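Local structure of protein Ves (Pseudomonas fluorescens, 5V00) at residues Ser140-Val145 with Leu186-Gln191. The protein is a bicupin of the HutD family involved in histidine utilization, although its molecular function is unknown. Residues are numbered along the deposited sequence; the frame is centred on the assembly and turned at random.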
loop_
_atom_site.group_PDB
_atom_site.type_symbol
_atom_site.label_atom_id
_atom_site.label_comp_id
_atom_site.label_asym_id
_atom_site.label_seq_id
_atom_site.Cartn_x
_atom_site.Cartn_y
_atom_site.Cartn_z
ATOM N N SER B 140 -8.554 -18.629 -11.203
ATOM C CA SER B 140 -8.955 -17.369 -11.792
ATOM C C SER B 140 -7.918 -16.776 -12.712
ATOM O O SER B 140 -6.718 -16.786 -12.372
ATOM C CB SER B 140 -9.317 -16.376 -10.710
ATOM O OG SER B 140 -9.766 -15.178 -11.315
ATOM N N THR B 141 -8.390 -16.180 -13.845
ATOM C CA THR B 141 -7.545 -15.430 -14.702
ATOM C C THR B 141 -7.481 -13.943 -14.341
ATOM O O THR B 141 -6.835 -13.164 -15.070
ATOM C CB THR B 141 -8.013 -15.537 -16.161
ATOM O OG1 THR B 141 -9.328 -14.947 -16.280
ATOM C CG2 THR B 141 -8.016 -16.954 -16.698
ATOM N N ALA B 142 -8.133 -13.508 -13.296
ATOM C CA ALA B 142 -8.267 -12.106 -12.996
ATOM C C ALA B 142 -6.880 -11.483 -12.774
ATOM O O ALA B 142 -5.937 -12.130 -12.257
ATOM C CB ALA B 142 -9.105 -11.875 -11.767
ATOM N N GLN B 143 -6.763 -10.231 -13.201
ATOM C CA GLN B 143 -5.466 -9.579 -13.078
ATOM C C GLN B 143 -5.096 -9.254 -11.637
ATOM O O GLN B 143 -3.882 -9.328 -11.265
ATOM C CB GLN B 143 -5.466 -8.251 -13.815
ATOM C CG GLN B 143 -5.573 -8.275 -15.294
ATOM C CD GLN B 143 -5.872 -6.803 -15.823
ATOM O OE1 GLN B 143 -6.155 -5.740 -15.048
ATOM N NE2 GLN B 143 -5.816 -6.728 -17.148
ATOM N N THR B 144 -6.092 -8.891 -10.840
ATOM C CA THR B 144 -5.863 -8.594 -9.419
ATOM C C THR B 144 -6.816 -9.413 -8.561
ATOM O O THR B 144 -7.996 -9.517 -8.844
ATOM C CB THR B 144 -6.111 -7.106 -9.144
ATOM O OG1 THR B 144 -5.195 -6.348 -9.923
ATOM C CG2 THR B 144 -5.935 -6.755 -7.676
ATOM N N VAL B 145 -6.266 -10.039 -7.573
ATOM C CA VAL B 145 -7.019 -10.811 -6.599
ATOM C C VAL B 145 -6.738 -10.295 -5.225
ATOM O O VAL B 145 -5.563 -10.162 -4.817
ATOM C CB VAL B 145 -6.734 -12.360 -6.674
ATOM C CG1 VAL B 145 -7.611 -13.066 -5.634
ATOM C CG2 VAL B 145 -6.987 -12.880 -8.064
ATOM N N LEU B 186 -13.267 -12.386 -0.810
ATOM C CA LEU B 186 -12.517 -12.606 -2.053
ATOM C C LEU B 186 -12.953 -11.597 -3.098
ATOM O O LEU B 186 -14.134 -11.558 -3.459
ATOM C CB LEU B 186 -12.748 -14.020 -2.629
ATOM C CG LEU B 186 -12.413 -15.180 -1.703
ATOM C CD1 LEU B 186 -12.760 -16.463 -2.399
ATOM C CD2 LEU B 186 -10.991 -15.159 -1.155
ATOM N N ILE B 187 -12.059 -10.746 -3.600
ATOM C CA ILE B 187 -12.372 -9.801 -4.654
ATOM C C ILE B 187 -11.458 -10.017 -5.850
ATOM O O ILE B 187 -10.238 -10.226 -5.675
ATOM C CB ILE B 187 -12.294 -8.360 -4.161
ATOM C CG1 ILE B 187 -13.344 -8.140 -3.048
ATOM C CG2 ILE B 187 -12.391 -7.340 -5.246
ATOM C CD1 ILE B 187 -13.231 -6.843 -2.333
ATOM N N GLU B 188 -11.988 -9.943 -7.043
ATOM C CA GLU B 188 -11.236 -10.093 -8.224
ATOM C C GLU B 188 -11.551 -8.923 -9.191
ATOM O O GLU B 188 -12.718 -8.568 -9.413
ATOM C CB GLU B 188 -11.528 -11.380 -8.931
ATOM C CG GLU B 188 -11.176 -12.604 -8.128
ATOM C CD GLU B 188 -11.481 -13.948 -8.866
ATOM O OE1 GLU B 188 -11.657 -13.998 -10.076
ATOM O OE2 GLU B 188 -11.520 -14.899 -8.195
ATOM N N LEU B 189 -10.514 -8.338 -9.727
ATOM C CA LEU B 189 -10.647 -7.142 -10.584
ATOM C C LEU B 189 -9.772 -7.296 -11.794
ATOM O O LEU B 189 -8.591 -7.688 -11.681
ATOM C CB LEU B 189 -10.302 -5.903 -9.791
ATOM C CG LEU B 189 -11.239 -5.575 -8.622
ATOM C CD1 LEU B 189 -10.509 -4.871 -7.574
ATOM C CD2 LEU B 189 -12.325 -4.639 -9.190
ATOM N N THR B 190 -10.314 -6.932 -12.938
ATOM C CA THR B 190 -9.602 -6.982 -14.243
ATOM C C THR B 190 -9.964 -5.765 -15.106
ATOM O O THR B 190 -11.135 -5.473 -15.303
ATOM C CB THR B 190 -9.965 -8.270 -14.982
ATOM O OG1 THR B 190 -9.542 -9.388 -14.195
ATOM C CG2 THR B 190 -9.329 -8.330 -16.313
ATOM N N GLN B 191 -8.943 -5.099 -15.643
ATOM C CA GLN B 191 -9.133 -3.968 -16.527
ATOM C C GLN B 191 -9.869 -4.417 -17.754
ATOM O O GLN B 191 -9.699 -5.542 -18.265
ATOM C CB GLN B 191 -7.788 -3.433 -16.988
ATOM C CG GLN B 191 -7.201 -2.467 -16.069
ATOM C CD GLN B 191 -6.070 -1.683 -16.752
ATOM O OE1 GLN B 191 -6.217 -0.509 -17.083
ATOM N NE2 GLN B 191 -4.996 -2.375 -17.032
HETATM O O HOH W 1 -6.657 -5.365 -12.369
#
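Gln143 meets Thr190 and Gln191 where the strand pairing of Thr144 with Leu189 gives way to side-chain bonding. Its CB lies 3.8 Å from Leu189 O, and CG passes the Thr190 methyl CG2 at 3.9 Å. With CG beside the backbone N (chi1 -67°) and the chain extended beyond it, CD packs on that methyl, and OE1 accepts from Gln191 N at 2.9 Å. This bond is straight at hydrogen (173°), but the donor stands above the amide plane (63° out). A water bridges Gln143 OE1, Leu189 O and Thr144 OG1, a hydroxyl also hydrogen-bonded to Asp170. Gln143 NE2 ends 3.8 Å from Gln191 CB. Cutting this side chain back to an alanine is likely to cost Gln191 N its OE1 acceptor and the water an anchor.

Gln143 N donates to Thr190 OG1 at 3.1 Å. Thr144 N to Leu189 O and Leu189 N to Thr144 O, both 2.9 Å, make an antiparallel hydrogen-bonded pair between neighbouring strands of a cupin-type beta sheet. Ser140 OG closes an ST turn onto Ala142 N and donates to Glu188 OE1 at 2.6 Å, from above the carboxylate plane. Side-chain acceptors thus extend interstrand bonding into the turn, the Ser140 hydroxyl probably easing Glu188's negative charge.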